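Local coordinates for protein phosphoribosylaminoimidazole-succinocarboxamide synthase (Saccharomyces cerevisiae, PDB 2CNQ) that catalyses the ATP-dependent joining of CAIR and L-aspartate to form SAICAR in de novo purine biosynthesis, at residues A[74-79]-A[105-110]; A[193-198]-A[216-221]. One frame throughout, in Å; residues are numbered along the deposited sequence.

Interaction 1: A[74-79]-A[105-110]; sequences NHLVDI and RSLLVH. With ADP (adenosine-5'-diphosphate), chain B.
H75 holds CG between its backbone N and carbonyl carbon (chi1 65°), which lays its imidazole flat over V109. V109 turns CG1 away from its own carbonyl carbon, toward the imidazole. V109 CG1 lies 3.5 Å from the H75 ring centroid. The CH-pi contact is almost along the ring normal. A second CH-pi contact is made by V77 CG2, over a face of the H110 ring in the conformer described. The backbones are joined at L76 and V109 by a single beta bridge. The loop 75-79 crosses strand 106-110, an outermost strand of the antiparallel four-stranded sheet, steeply, so pairing stops at that one bridge. H110 N donates to H75 O at 2.8 Å, in the carbonyl plane. V77 N donates to L108 O at 2.9 Å, nearly straight at 172°. The turn into the bridge is an Asx turn, in which N74 OD1 accepts from L76 N. The same pairing sets H75 ND1 and H110 O at the exocyclic amine N6 of ADP. N6 gives one bond to H75 ND1, 2.9 Å, and one to H110 O, 3.0 Å, so one residue from each segment grips it. Further along the loop, L108 CD2 meets V77 CG1 at 3.7 Å. In the conformer described, a water bridges D78 N and H110 NE2, at the edge of the H110 ring.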
# COMPACT_ATOMS: atom_id res chain seq x y z
N ASN A 74 -5.96 14.06 0.54
CA ASN A 74 -5.64 12.87 1.27
C ASN A 74 -6.17 12.92 2.67
O ASN A 74 -6.68 13.92 3.12
CB ASN A 74 -4.15 12.61 1.22
CG ASN A 74 -3.39 13.66 1.94
OD1 ASN A 74 -3.63 13.90 3.12
ND2 ASN A 74 -2.48 14.30 1.26
N HIS A 75 -6.05 11.81 3.36
CA HIS A 75 -6.61 11.68 4.67
C HIS A 75 -5.79 12.25 5.78
O HIS A 75 -6.22 12.20 6.91
CB HIS A 75 -6.94 10.24 5.00
CG HIS A 75 -5.81 9.31 5.10
ND1 HIS A 75 -6.02 8.09 5.68
CD2 HIS A 75 -4.52 9.38 4.76
CE1 HIS A 75 -4.89 7.44 5.67
NE2 HIS A 75 -3.97 8.20 5.11
N LEU A 76 -4.62 12.77 5.50
CA LEU A 76 -3.81 13.23 6.60
C LEU A 76 -4.46 14.41 7.27
O LEU A 76 -4.95 15.31 6.61
CB LEU A 76 -2.47 13.67 6.11
CG LEU A 76 -1.66 12.61 5.44
CD1 LEU A 76 -0.37 13.21 4.94
CD2 LEU A 76 -1.40 11.44 6.36
N VAL A 77 -4.42 14.45 8.58
CA VAL A 77 -4.74 15.64 9.31
C VAL A 77 -3.55 16.57 9.17
O VAL A 77 -2.42 16.21 9.34
CB VAL A 77 -5.02 15.31 10.75
CG1 VAL A 77 -5.20 16.56 11.57
CG2 VAL A 77 -6.24 14.44 10.85
N ASP A 78 -3.84 17.83 8.97
CA ASP A 78 -2.82 18.83 9.08
C ASP A 78 -2.23 18.84 10.48
O ASP A 78 -2.92 18.85 11.49
CB ASP A 78 -3.40 20.19 8.78
CG ASP A 78 -3.82 20.34 7.35
OD1 ASP A 78 -3.52 19.46 6.52
OD2 ASP A 78 -4.45 21.37 7.05
N ILE A 79 -0.93 18.81 10.54
CA ILE A 79 -0.27 18.96 11.80
C ILE A 79 0.26 20.40 11.72
O ILE A 79 0.97 20.71 10.77
CB ILE A 79 0.81 17.88 11.94
CG1 ILE A 79 0.19 16.47 11.94
CG2 ILE A 79 1.59 18.05 13.23
CD1 ILE A 79 -0.90 16.30 12.95
N ARG A 105 5.62 6.03 13.04
CA ARG A 105 4.87 5.02 12.35
C ARG A 105 3.39 5.30 12.44
O ARG A 105 2.59 4.45 12.15
CB ARG A 105 5.14 3.66 12.93
CG ARG A 105 4.82 3.57 14.39
CD ARG A 105 5.00 2.22 14.94
NE ARG A 105 6.37 1.78 14.94
CZ ARG A 105 6.87 0.81 14.20
NH1 ARG A 105 6.15 0.18 13.32
NH2 ARG A 105 8.12 0.44 14.35
N SER A 106 3.03 6.52 12.82
CA SER A 106 1.66 6.85 13.06
C SER A 106 1.28 8.04 12.26
O SER A 106 1.98 9.03 12.21
CB SER A 106 1.44 7.16 14.52
OG SER A 106 1.71 6.04 15.30
N LEU A 107 0.11 7.96 11.69
CA LEU A 107 -0.48 9.09 11.02
C LEU A 107 -1.76 9.42 11.71
O LEU A 107 -2.52 8.56 12.07
CB LEU A 107 -0.74 8.78 9.57
CG LEU A 107 0.54 8.51 8.81
CD1 LEU A 107 0.21 8.03 7.45
CD2 LEU A 107 1.41 9.71 8.72
N LEU A 108 -1.99 10.69 11.85
CA LEU A 108 -3.25 11.20 12.31
C LEU A 108 -4.04 11.46 11.07
O LEU A 108 -3.62 12.25 10.24
CB LEU A 108 -3.01 12.47 13.09
CG LEU A 108 -4.19 13.02 13.78
CD1 LEU A 108 -4.60 12.12 14.90
CD2 LEU A 108 -3.87 14.39 14.28
N VAL A 109 -5.15 10.77 10.92
CA VAL A 109 -5.87 10.83 9.69
C VAL A 109 -7.30 11.07 9.97
O VAL A 109 -7.85 10.73 11.00
CB VAL A 109 -5.69 9.55 8.86
CG1 VAL A 109 -4.22 9.29 8.61
CG2 VAL A 109 -6.32 8.38 9.48
N HIS A 110 -7.94 11.66 9.00
CA HIS A 110 -9.33 11.82 9.03
C HIS A 110 -9.99 10.51 8.69
O HIS A 110 -9.63 9.86 7.74
CB HIS A 110 -9.72 12.82 7.96
CG HIS A 110 -9.25 14.20 8.24
ND1 HIS A 110 -9.86 15.01 9.18
CD2 HIS A 110 -8.24 14.93 7.71
CE1 HIS A 110 -9.24 16.17 9.22
NE2 HIS A 110 -8.27 16.16 8.32
PB ADP B . -5.66 -4.40 5.91
O1B ADP B . -4.85 -4.06 4.75
O2B ADP B . -7.09 -4.48 5.59
O3B ADP B . -5.31 -5.57 6.68
PA ADP B . -4.30 -2.31 7.31
O1A ADP B . -3.65 -1.79 6.11
O2A ADP B . -3.52 -3.02 8.30
O3A ADP B . -5.56 -3.17 6.92
O5' ADP B . -5.03 -1.15 8.08
C5' ADP B . -5.61 -0.01 7.49
C4' ADP B . -7.10 -0.12 7.57
O4' ADP B . -7.59 1.21 7.67
C3' ADP B . -7.74 -0.69 6.33
O3' ADP B . -8.99 -1.25 6.65
C2' ADP B . -7.99 0.55 5.51
O2' ADP B . -8.95 0.38 4.52
C1' ADP B . -8.43 1.49 6.57
N9 ADP B . -8.30 2.88 6.28
C8 ADP B . -7.30 3.47 5.62
N7 ADP B . -7.40 4.77 5.61
C5 ADP B . -8.52 5.04 6.29
C6 ADP B . -9.20 6.22 6.67
N6 ADP B . -8.72 7.41 6.35
N1 ADP B . -10.36 6.13 7.30
C2 ADP B . -10.81 4.93 7.66
N3 ADP B . -10.24 3.76 7.43
C4 ADP B . -9.10 3.83 6.74
O HOH W 1 -6.51 18.26 8.05

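Interaction 2: A[193-198]-A[216-221]; sequences ELAVKL and TKFEFG. With AMZ (aminoimidazole 4-carboxamide ribonucleotide), chain C; ADP (adenosine-5'-diphosphate), chain B.
Within 193-198, contact with the strand begins at L194: its CD2 comes obliquely to F220 CZ, 4.0 Å away. CG stands anti to the backbone N (chi1 176°), which carries the branch over to that ring. A195 follows, and its small side chain lets the helix backbone come close to both phenylalanines. The edge of the F220 ring is turned to it, with F220 CZ 3.8 Å from A195 CA. The F218 ring also comes edge-on, its CE2 3.5 Å from A195 O. L198, one turn after L194, completes the patch. Its CB reaches F218 CZ at 4.1 Å, and its CD1 meets F220 CE1. No hydrogen bond crosses between the segments, which run at 131° to each other. Helix 185-209 thus packs on one face of the mixed sheet through F218 and F220 of strand 211-223, while V119 of the adjoining strand 113-122 also touches A195. The alternate residues K217 and E219 point to the other face, where the ligands lie. K217 NZ forms a salt bridge with E219 OE1, 2.8 Å, and another with D233. E219 OE2 accepts from the ribose O2' of ADP at 2.6 Å, and K217 CE lies 3.5 Å from AMZ O5. A methionine in place of K217 would probably leave the carboxylates of E219 and D233 without their shared positive partner, close to each other. The strand therefore has an apolar side that packs on the helix and a charged side that meets ADP and the ribonucleotide AMZ.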
# COMPACT_ATOMS: atom_id res chain seq x y z
N GLU A 193 -9.96 6.80 -13.33
CA GLU A 193 -9.17 7.79 -13.99
C GLU A 193 -8.21 8.42 -13.05
O GLU A 193 -7.08 8.66 -13.41
CB GLU A 193 -10.05 8.81 -14.64
CG GLU A 193 -10.76 8.20 -15.81
CD GLU A 193 -11.51 9.19 -16.60
OE1 GLU A 193 -11.99 8.81 -17.67
OE2 GLU A 193 -11.65 10.33 -16.16
N LEU A 194 -8.63 8.68 -11.83
CA LEU A 194 -7.75 9.30 -10.88
C LEU A 194 -6.65 8.34 -10.55
O LEU A 194 -5.50 8.72 -10.46
CB LEU A 194 -8.51 9.66 -9.64
CG LEU A 194 -7.69 10.25 -8.52
CD1 LEU A 194 -6.99 11.50 -8.98
CD2 LEU A 194 -8.56 10.52 -7.34
N ALA A 195 -6.98 7.10 -10.32
CA ALA A 195 -5.97 6.15 -9.95
C ALA A 195 -4.92 6.05 -11.02
O ALA A 195 -3.74 6.01 -10.72
CB ALA A 195 -6.60 4.81 -9.70
N VAL A 196 -5.32 5.99 -12.27
CA VAL A 196 -4.36 5.89 -13.33
C VAL A 196 -3.55 7.15 -13.40
O VAL A 196 -2.36 7.09 -13.61
CB VAL A 196 -5.03 5.57 -14.66
CG1 VAL A 196 -4.11 5.82 -15.81
CG2 VAL A 196 -5.50 4.13 -14.62
N LYS A 197 -4.17 8.29 -13.21
CA LYS A 197 -3.45 9.52 -13.25
C LYS A 197 -2.39 9.57 -12.17
O LYS A 197 -1.26 9.92 -12.42
CB LYS A 197 -4.42 10.66 -13.08
CG LYS A 197 -3.80 11.97 -13.38
CD LYS A 197 -4.78 13.09 -13.25
CE LYS A 197 -5.76 13.13 -14.36
NZ LYS A 197 -6.44 14.46 -14.40
N LEU A 198 -2.78 9.21 -10.95
CA LEU A 198 -1.84 9.21 -9.86
C LEU A 198 -0.75 8.23 -10.12
O LEU A 198 0.41 8.53 -9.95
CB LEU A 198 -2.52 8.90 -8.55
CG LEU A 198 -3.62 9.84 -8.13
CD1 LEU A 198 -4.23 9.37 -6.85
CD2 LEU A 198 -3.11 11.25 -7.98
N THR A 216 0.26 -1.12 -8.24
CA THR A 216 0.06 -0.62 -6.92
C THR A 216 -1.40 -0.68 -6.59
O THR A 216 -2.23 -0.68 -7.46
CB THR A 216 0.55 0.83 -6.82
OG1 THR A 216 0.70 1.18 -5.46
CG2 THR A 216 -0.35 1.81 -7.46
N LYS A 217 -1.66 -0.71 -5.31
CA LYS A 217 -2.99 -0.65 -4.77
C LYS A 217 -3.14 0.61 -4.01
O LYS A 217 -2.45 0.84 -3.04
CB LYS A 217 -3.23 -1.84 -3.88
CG LYS A 217 -4.60 -1.89 -3.26
CD LYS A 217 -4.77 -1.14 -1.97
CE LYS A 217 -4.04 -1.78 -0.84
NZ LYS A 217 -4.10 -0.98 0.41
N PHE A 218 -4.05 1.44 -4.45
CA PHE A 218 -4.46 2.61 -3.72
C PHE A 218 -5.74 2.27 -3.00
O PHE A 218 -6.46 1.39 -3.38
CB PHE A 218 -4.76 3.75 -4.66
CG PHE A 218 -3.62 4.23 -5.48
CD1 PHE A 218 -2.48 4.71 -4.90
CD2 PHE A 218 -3.72 4.26 -6.84
CE1 PHE A 218 -1.49 5.23 -5.67
CE2 PHE A 218 -2.72 4.77 -7.62
CZ PHE A 218 -1.61 5.25 -7.04
N GLU A 219 -6.02 3.06 -1.99
CA GLU A 219 -7.31 3.12 -1.40
C GLU A 219 -7.78 4.52 -1.44
O GLU A 219 -7.03 5.45 -1.21
CB GLU A 219 -7.32 2.62 0.02
CG GLU A 219 -6.93 1.18 0.10
CD GLU A 219 -7.15 0.55 1.43
OE1 GLU A 219 -6.51 -0.50 1.65
OE2 GLU A 219 -7.94 1.09 2.22
N PHE A 220 -9.03 4.65 -1.78
CA PHE A 220 -9.67 5.93 -1.85
C PHE A 220 -10.84 5.98 -0.93
O PHE A 220 -11.56 5.01 -0.77
CB PHE A 220 -10.22 6.15 -3.25
CG PHE A 220 -9.22 6.33 -4.36
CD1 PHE A 220 -7.88 6.60 -4.15
CD2 PHE A 220 -9.64 6.25 -5.68
CE1 PHE A 220 -7.05 6.80 -5.24
CE2 PHE A 220 -8.77 6.48 -6.73
CZ PHE A 220 -7.51 6.77 -6.50
N GLY A 221 -11.05 7.14 -0.39
CA GLY A 221 -12.26 7.50 0.27
C GLY A 221 -13.01 8.47 -0.56
O GLY A 221 -12.57 8.92 -1.61
O5 AMZ C . -3.27 -4.93 0.38
C6 AMZ C . -3.97 -5.36 -0.51
N2 AMZ C . -5.20 -5.84 -0.31
C3A AMZ C . -3.51 -5.37 -1.88
C7A AMZ C . -2.28 -4.97 -2.31
N3 AMZ C . -1.24 -4.41 -1.67
N1 AMZ C . -4.23 -5.81 -2.93
C5 AMZ C . -3.47 -5.67 -3.99
N AMZ C . -2.27 -5.17 -3.62
C1 AMZ C . -1.20 -4.82 -4.52
C2 AMZ C . -0.14 -5.88 -4.67
C3 AMZ C . 0.40 -5.60 -6.04
O2 AMZ C . 1.30 -4.52 -5.91
O1 AMZ C . 0.81 -5.75 -3.63
O AMZ C . -1.77 -4.72 -5.79
C AMZ C . -0.85 -5.16 -6.78
C4 AMZ C . -1.48 -6.22 -7.62
O3 AMZ C . -1.52 -7.42 -6.87
P AMZ C . -1.98 -8.76 -7.61
OP1 AMZ C . -3.44 -8.65 -7.88
O4 AMZ C . -1.66 -9.84 -6.61
OP2 AMZ C . -1.21 -8.91 -8.89
PB ADP B . -5.66 -4.40 5.91
O1B ADP B . -4.85 -4.06 4.75
O2B ADP B . -7.09 -4.48 5.59
O3B ADP B . -5.31 -5.57 6.68
PA ADP B . -4.30 -2.31 7.31
O1A ADP B . -3.65 -1.79 6.11
O2A ADP B . -3.52 -3.02 8.30
O3A ADP B . -5.56 -3.17 6.92
O5' ADP B . -5.03 -1.15 8.08
C5' ADP B . -5.61 -0.01 7.49
C4' ADP B . -7.10 -0.12 7.57
O4' ADP B . -7.59 1.21 7.67
C3' ADP B . -7.74 -0.69 6.33
O3' ADP B . -8.99 -1.25 6.65
C2' ADP B . -7.99 0.55 5.51
O2' ADP B . -8.95 0.38 4.52
C1' ADP B . -8.43 1.49 6.57
N9 ADP B . -8.30 2.88 6.28
C8 ADP B . -7.30 3.47 5.62
N7 ADP B . -7.40 4.77 5.61
C5 ADP B . -8.52 5.04 6.29
C6 ADP B . -9.20 6.22 6.67
N6 ADP B . -8.72 7.41 6.35
N1 ADP B . -10.36 6.13 7.30
C2 ADP B . -10.81 4.93 7.66
N3 ADP B . -10.24 3.76 7.43
C4 ADP B . -9.10 3.83 6.74

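How the interactions relate
From the N terminus, interaction 1 comes first. It closes a loop of 25 residues, which includes helix 96-102, and brings strand 106-110 back to 74-79. Interaction 2 opens only after it, so the two follow in series and neither nest nor cross. It closes a shorter connection of 17 residues, from helix 185-209 directly into strand 211-223. Interaction 1 adds the loop after strand 73-74 to the edge of the four-stranded sheet. Interaction 2 ties a long helix to the mixed sheet, which strand 73-74 also joins. Their nearest atoms are about 7 Å apart. Both touch the same ADP, the first at its adenine and the second at its ribose.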